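Local coordinates for protein putative ABC transporter (Thermobispora bispora, PDB 4PE6) that probably binds a carbohydrate or sugar-derived solute as the binding protein of an ABC transporter, and here holds a trihydroxybutanoic acid, at residues 258-272 with 307-319. Numbering follows the deposited sequence.
With LTH ((2R,3S)-2,3,4-trihydroxybutanoic acid), chain C.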
loop_
_atom_site.group_PDB
_atom_site.type_symbol
_atom_site.label_atom_id
_atom_site.label_comp_id
_atom_site.label_asym_id
_atom_site.label_seq_id
_atom_site.Cartn_x
_atom_site.Cartn_y
_atom_site.Cartn_z
HETATM N N MSE A 258 -3.222 4.696 -4.873
HETATM C CA MSE A 258 -2.512 3.681 -4.095
HETATM C C MSE A 258 -3.469 3.144 -3.071
HETATM O O MSE A 258 -4.542 3.714 -2.827
HETATM C CB MSE A 258 -1.289 4.239 -3.327
HETATM C CG MSE A 258 -0.242 4.832 -4.237
HETATM SE SE MSE A 258 1.475 5.134 -3.316
HETATM C CE MSE A 258 2.152 3.268 -3.357
ATOM N N SER A 259 -3.097 2.022 -2.481
ATOM C CA SER A 259 -3.697 1.545 -1.248
ATOM C C SER A 259 -3.535 2.559 -0.118
ATOM O O SER A 259 -2.735 3.522 -0.225
ATOM C CB SER A 259 -3.067 0.213 -0.845
ATOM O OG SER A 259 -1.659 0.368 -0.662
ATOM N N ASP A 260 -4.255 2.295 0.965
ATOM C CA ASP A 260 -4.306 3.148 2.155
ATOM C C ASP A 260 -3.272 2.729 3.175
ATOM O O ASP A 260 -3.366 1.638 3.733
ATOM C CB ASP A 260 -5.709 3.043 2.773
ATOM C CG ASP A 260 -5.877 3.842 4.058
ATOM O OD1 ASP A 260 -5.154 4.837 4.310
ATOM O OD2 ASP A 260 -6.781 3.473 4.828
ATOM N N PRO A 261 -2.259 3.589 3.428
ATOM C CA PRO A 261 -1.280 3.257 4.459
ATOM C C PRO A 261 -1.904 3.067 5.835
ATOM O O PRO A 261 -1.371 2.309 6.639
ATOM C CB PRO A 261 -0.328 4.470 4.470
ATOM C CG PRO A 261 -0.513 5.116 3.150
ATOM C CD PRO A 261 -1.948 4.863 2.765
ATOM N N ALA A 262 -3.023 3.746 6.095
ATOM C CA ALA A 262 -3.711 3.639 7.348
ATOM C C ALA A 262 -4.527 2.359 7.521
ATOM O O ALA A 262 -5.286 2.235 8.458
ATOM C CB ALA A 262 -4.566 4.889 7.595
ATOM N N GLN A 263 -4.349 1.375 6.645
ATOM C CA GLN A 263 -4.753 0.032 7.005
ATOM C C GLN A 263 -4.154 -0.403 8.338
ATOM O O GLN A 263 -4.768 -1.187 9.049
ATOM C CB GLN A 263 -4.361 -0.966 5.952
ATOM C CG GLN A 263 -5.222 -0.935 4.706
ATOM C CD GLN A 263 -4.628 -1.816 3.638
ATOM O OE1 GLN A 263 -4.994 -2.978 3.528
ATOM N NE2 GLN A 263 -3.681 -1.268 2.848
ATOM N N SER A 264 -2.962 0.102 8.682
ATOM C CA SER A 264 -2.367 -0.213 9.955
ATOM C C SER A 264 -3.189 0.299 11.153
ATOM O O SER A 264 -3.227 -0.341 12.218
ATOM C CB SER A 264 -0.931 0.336 10.033
ATOM O OG SER A 264 -0.945 1.753 9.934
ATOM N N VAL A 265 -3.793 1.468 10.985
ATOM C CA VAL A 265 -4.597 2.061 12.034
ATOM C C VAL A 265 -5.917 1.302 12.138
ATOM O O VAL A 265 -6.393 1.008 13.222
ATOM C CB VAL A 265 -4.888 3.532 11.732
ATOM C CG1 VAL A 265 -5.823 4.100 12.766
ATOM C CG2 VAL A 265 -3.598 4.349 11.699
ATOM N N ALA A 266 -6.506 0.983 10.998
ATOM C CA ALA A 266 -7.717 0.153 11.000
ATOM C C ALA A 266 -7.442 -1.212 11.642
ATOM O O ALA A 266 -8.283 -1.750 12.339
ATOM C CB ALA A 266 -8.244 -0.022 9.582
ATOM N N ALA A 267 -6.259 -1.776 11.392
ATOM C CA ALA A 267 -5.876 -3.062 11.989
ATOM C C ALA A 267 -5.755 -2.949 13.518
ATOM O O ALA A 267 -6.133 -3.861 14.238
ATOM C CB ALA A 267 -4.574 -3.551 11.382
ATOM N N LEU A 268 -5.255 -1.813 14.001
ATOM C CA LEU A 268 -5.203 -1.544 15.442
ATOM C C LEU A 268 -6.609 -1.593 16.046
ATOM O O LEU A 268 -6.821 -2.213 17.086
ATOM C CB LEU A 268 -4.589 -0.162 15.692
ATOM C CG LEU A 268 -4.578 0.394 17.111
ATOM C CD1 LEU A 268 -3.844 -0.522 18.066
ATOM C CD2 LEU A 268 -3.994 1.794 17.143
ATOM N N TRP A 269 -7.559 -0.908 15.415
ATOM C CA TRP A 269 -8.936 -0.885 15.923
ATOM C C TRP A 269 -9.568 -2.263 15.850
ATOM O O TRP A 269 -10.240 -2.683 16.783
ATOM C CB TRP A 269 -9.798 0.139 15.202
ATOM C CG TRP A 269 -9.284 1.560 15.372
ATOM C CD1 TRP A 269 -9.027 2.446 14.385
ATOM C CD2 TRP A 269 -8.962 2.222 16.599
ATOM N NE1 TRP A 269 -8.565 3.635 14.908
ATOM C CE2 TRP A 269 -8.498 3.519 16.265
ATOM C CE3 TRP A 269 -9.015 1.849 17.947
ATOM C CZ2 TRP A 269 -8.101 4.449 17.230
ATOM C CZ3 TRP A 269 -8.644 2.786 18.917
ATOM C CH2 TRP A 269 -8.167 4.067 18.544
ATOM N N ALA A 270 -9.333 -2.976 14.760
ATOM C CA ALA A 270 -9.762 -4.374 14.680
ATOM C C ALA A 270 -9.224 -5.214 15.845
ATOM O O ALA A 270 -9.960 -5.952 16.495
ATOM C CB ALA A 270 -9.341 -4.978 13.349
ATOM N N ALA A 271 -7.929 -5.100 16.116
ATOM C CA ALA A 271 -7.322 -5.856 17.206
ATOM C C ALA A 271 -7.979 -5.550 18.549
ATOM O O ALA A 271 -8.248 -6.470 19.326
ATOM C CB ALA A 271 -5.818 -5.613 17.264
ATOM N N LEU A 272 -8.226 -4.270 18.828
ATOM C CA LEU A 272 -8.806 -3.888 20.091
ATOM C C LEU A 272 -10.238 -4.426 20.214
ATOM O O LEU A 272 -10.633 -4.850 21.286
ATOM C CB LEU A 272 -8.819 -2.377 20.271
ATOM C CG LEU A 272 -7.450 -1.712 20.366
ATOM C CD1 LEU A 272 -7.646 -0.230 20.664
ATOM C CD2 LEU A 272 -6.566 -2.346 21.413
ATOM N N GLU A 307 4.646 12.697 3.028
ATOM C CA GLU A 307 3.493 12.065 3.657
ATOM C C GLU A 307 2.550 11.568 2.577
ATOM O O GLU A 307 2.136 12.330 1.719
ATOM C CB GLU A 307 2.746 13.036 4.558
ATOM C CG GLU A 307 1.531 12.443 5.259
ATOM C CD GLU A 307 0.713 13.486 6.011
ATOM O OE1 GLU A 307 1.052 14.687 5.913
ATOM O OE2 GLU A 307 -0.267 13.109 6.688
ATOM N N TYR A 308 2.230 10.279 2.636
ATOM C CA TYR A 308 1.303 9.666 1.702
ATOM C C TYR A 308 -0.136 9.854 2.197
ATOM O O TYR A 308 -0.413 9.826 3.403
ATOM C CB TYR A 308 1.630 8.165 1.534
ATOM C CG TYR A 308 2.855 7.913 0.691
ATOM C CD1 TYR A 308 4.118 8.326 1.119
ATOM C CD2 TYR A 308 2.753 7.299 -0.556
ATOM C CE1 TYR A 308 5.241 8.096 0.352
ATOM C CE2 TYR A 308 3.875 7.064 -1.333
ATOM C CZ TYR A 308 5.118 7.464 -0.873
ATOM O OH TYR A 308 6.238 7.243 -1.616
ATOM N N ALA A 309 -1.052 10.032 1.258
ATOM C CA ALA A 309 -2.467 10.154 1.568
ATOM C C ALA A 309 -2.931 8.878 2.260
ATOM O O ALA A 309 -2.572 7.751 1.841
ATOM C CB ALA A 309 -3.278 10.403 0.303
ATOM N N ALA A 310 -3.717 9.066 3.311
ATOM C CA ALA A 310 -4.149 7.999 4.211
ATOM C C ALA A 310 -5.518 8.338 4.781
ATOM O O ALA A 310 -5.787 9.499 5.040
ATOM C CB ALA A 310 -3.130 7.835 5.330
ATOM N N TRP A 311 -6.404 7.352 4.954
ATOM C CA TRP A 311 -7.713 7.659 5.514
ATOM C C TRP A 311 -7.597 7.771 7.047
ATOM O O TRP A 311 -6.902 6.967 7.683
ATOM C CB TRP A 311 -8.758 6.617 5.110
ATOM C CG TRP A 311 -9.001 6.499 3.641
ATOM C CD1 TRP A 311 -8.897 5.362 2.888
ATOM C CD2 TRP A 311 -9.411 7.531 2.746
ATOM N NE1 TRP A 311 -9.235 5.622 1.574
ATOM C CE2 TRP A 311 -9.539 6.949 1.460
ATOM C CE3 TRP A 311 -9.688 8.899 2.899
ATOM C CZ2 TRP A 311 -9.910 7.687 0.338
ATOM C CZ3 TRP A 311 -10.069 9.621 1.785
ATOM C CH2 TRP A 311 -10.178 9.013 0.519
ATOM N N PRO A 312 -8.229 8.790 7.646
ATOM C CA PRO A 312 -8.113 8.956 9.096
ATOM C C PRO A 312 -9.105 8.075 9.862
ATOM O O PRO A 312 -10.181 8.535 10.269
ATOM C CB PRO A 312 -8.405 10.455 9.294
ATOM C CG PRO A 312 -9.366 10.776 8.192
ATOM C CD PRO A 312 -8.982 9.900 7.024
ATOM N N TRP A 313 -8.749 6.813 10.061
ATOM C CA TRP A 313 -9.632 5.898 10.778
ATOM C C TRP A 313 -9.672 6.212 12.264
ATOM O O TRP A 313 -8.640 6.272 12.927
ATOM C CB TRP A 313 -9.211 4.435 10.559
ATOM C CG TRP A 313 -9.204 4.077 9.146
ATOM C CD1 TRP A 313 -8.108 3.914 8.361
ATOM C CD2 TRP A 313 -10.341 3.855 8.308
ATOM N NE1 TRP A 313 -8.486 3.614 7.084
ATOM C CE2 TRP A 313 -9.855 3.573 7.021
ATOM C CE3 TRP A 313 -11.728 3.874 8.521
ATOM C CZ2 TRP A 313 -10.692 3.296 5.946
ATOM C CZ3 TRP A 313 -12.573 3.611 7.444
ATOM C CH2 TRP A 313 -12.051 3.317 6.173
ATOM N N THR A 314 -10.869 6.478 12.757
ATOM C CA THR A 314 -11.147 6.483 14.173
ATOM C C THR A 314 -11.728 5.110 14.471
ATOM O O THR A 314 -12.118 4.370 13.570
ATOM C CB THR A 314 -12.168 7.565 14.549
ATOM O OG1 THR A 314 -13.377 7.375 13.796
ATOM C CG2 THR A 314 -11.602 8.970 14.273
ATOM N N ARG A 315 -11.785 4.768 15.743
ATOM C CA ARG A 315 -12.428 3.546 16.139
ATOM C C ARG A 315 -13.883 3.511 15.631
ATOM O O ARG A 315 -14.361 2.472 15.160
ATOM C CB ARG A 315 -12.364 3.399 17.655
ATOM C CG ARG A 315 -12.509 1.965 18.085
ATOM C CD ARG A 315 -12.339 1.784 19.578
ATOM N NE ARG A 315 -12.264 0.363 19.872
ATOM C CZ ARG A 315 -12.096 -0.165 21.076
ATOM N NH1 ARG A 315 -11.991 0.605 22.146
ATOM N NH2 ARG A 315 -12.029 -1.481 21.196
ATOM N N GLU A 316 -14.565 4.654 15.685
ATOM C CA GLU A 316 -15.939 4.740 15.193
ATOM C C GLU A 316 -16.059 4.562 13.664
ATOM O O GLU A 316 -16.927 3.821 13.183
ATOM C CB GLU A 316 -16.592 6.070 15.644
ATOM C CG GLU A 316 -18.092 5.956 15.868
ATOM C CD GLU A 316 -18.466 4.754 16.735
ATOM O OE1 GLU A 316 -18.030 4.699 17.910
ATOM O OE2 GLU A 316 -19.181 3.849 16.236
ATOM N N LEU A 317 -15.181 5.218 12.902
ATOM C CA LEU A 317 -15.195 5.045 11.440
ATOM C C LEU A 317 -14.849 3.612 11.066
ATOM O O LEU A 317 -15.450 3.051 10.159
ATOM C CB LEU A 317 -14.254 6.028 10.726
ATOM C CG LEU A 317 -14.736 7.486 10.687
ATOM C CD1 LEU A 317 -13.656 8.386 10.092
ATOM C CD2 LEU A 317 -16.043 7.636 9.910
ATOM N N PHE A 318 -13.900 3.017 11.785
ATOM C CA PHE A 318 -13.595 1.596 11.608
ATOM C C PHE A 318 -14.849 0.726 11.746
ATOM O O PHE A 318 -15.175 -0.048 10.851
ATOM C CB PHE A 318 -12.532 1.127 12.601
ATOM C CG PHE A 318 -12.415 -0.364 12.677
ATOM C CD1 PHE A 318 -11.776 -1.059 11.678
ATOM C CD2 PHE A 318 -12.987 -1.069 13.727
ATOM C CE1 PHE A 318 -11.695 -2.441 11.710
ATOM C CE2 PHE A 318 -12.907 -2.447 13.769
ATOM C CZ PHE A 318 -12.250 -3.134 12.768
ATOM N N ARG A 319 -15.543 0.871 12.875
ATOM C CA ARG A 319 -16.754 0.097 13.149
ATOM C C ARG A 319 -17.836 0.299 12.093
ATOM O O ARG A 319 -18.503 -0.666 11.695
ATOM C CB ARG A 319 -17.294 0.402 14.552
ATOM C CG ARG A 319 -16.512 -0.314 15.643
ATOM C CD ARG A 319 -16.958 0.129 17.021
ATOM N NE ARG A 319 -16.177 -0.508 18.076
ATOM C CZ ARG A 319 -16.285 -0.206 19.364
ATOM N NH1 ARG A 319 -17.134 0.727 19.763
ATOM N NH2 ARG A 319 -15.542 -0.844 20.261
HETATM O O1 LTH C . 3.217 0.312 -1.527
HETATM C C1 LTH C . 3.329 -0.624 -0.653
HETATM O O LTH C . 4.356 -0.897 0.003
HETATM C C2 LTH C . 2.063 -1.441 -0.293
HETATM O O2 LTH C . 2.373 -2.485 0.664
HETATM C C3 LTH C . 1.454 -2.105 -1.510
HETATM O O3 LTH C . 2.411 -2.972 -2.117
HETATM C C4 LTH C . 0.245 -2.950 -1.062
HETATM O O4 LTH C . -0.737 -2.008 -0.555
HETATM O O HOH W 1 -2.234 6.399 -0.576
#
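Asp260 holds the extended chain at Trp311 and Trp313, ahead of helix 315-327, with both oxygens of its carboxylate. With CG anti to the backbone N (chi1 178°), the group reaches across so that OD2 lies in the ring plane of Trp313 and accepts the indole N-H, Trp313 NE1 to Asp260 OD2 2.8 Å, nearly along the C-O axis. Asp260 OD1 accepts from Trp311 N at 2.9 Å, this donor standing above the carboxylate plane. Trp313 is thereby pinned at its edge, while Trp311 CB lies over one face, toward the rim, and Ala266 CB over the opposite face in a CH-pi contact 4.3 Å from the centroid of the five-membered ring. Farther along, Trp269 NE1 donates to the backbone Trp313 O at 3.3 Å, from above the carbonyl plane. The start of helix 315-327 lies over one face of the Trp269 indole, where Arg315 CB sits 3.8 Å from the six-membered ring centroid. The extended Arg315 chain runs on past the rim to Leu272, and its NH2 forms salt bridges with Asp273 and Glu276. Phe318 offers a ring face to Trp269 CB and Ala270 N, its CZ only 3.4 Å from Ala270 CA; the axes of 263-272 and 315-319 run at 84° to each other. At the other end, Met258, a selenomethionine, turns its SE to the edge of the Tyr308 ring, Met258 SE to Tyr308 CE2 3.7 Å, a Met-aromatic contact beside the ligand, whose O4 accepts from Ser259 OG. A water bridges Ser259 O and Ala309 O. The contact thus runs from the ligand pocket of this periplasmic-binding-protein fold along helix 263-275 to helix 315-327, with strands 122-126 and 283-290 touching Ala266, and helix 31-49 packing against Met258, Pro261 and Val265.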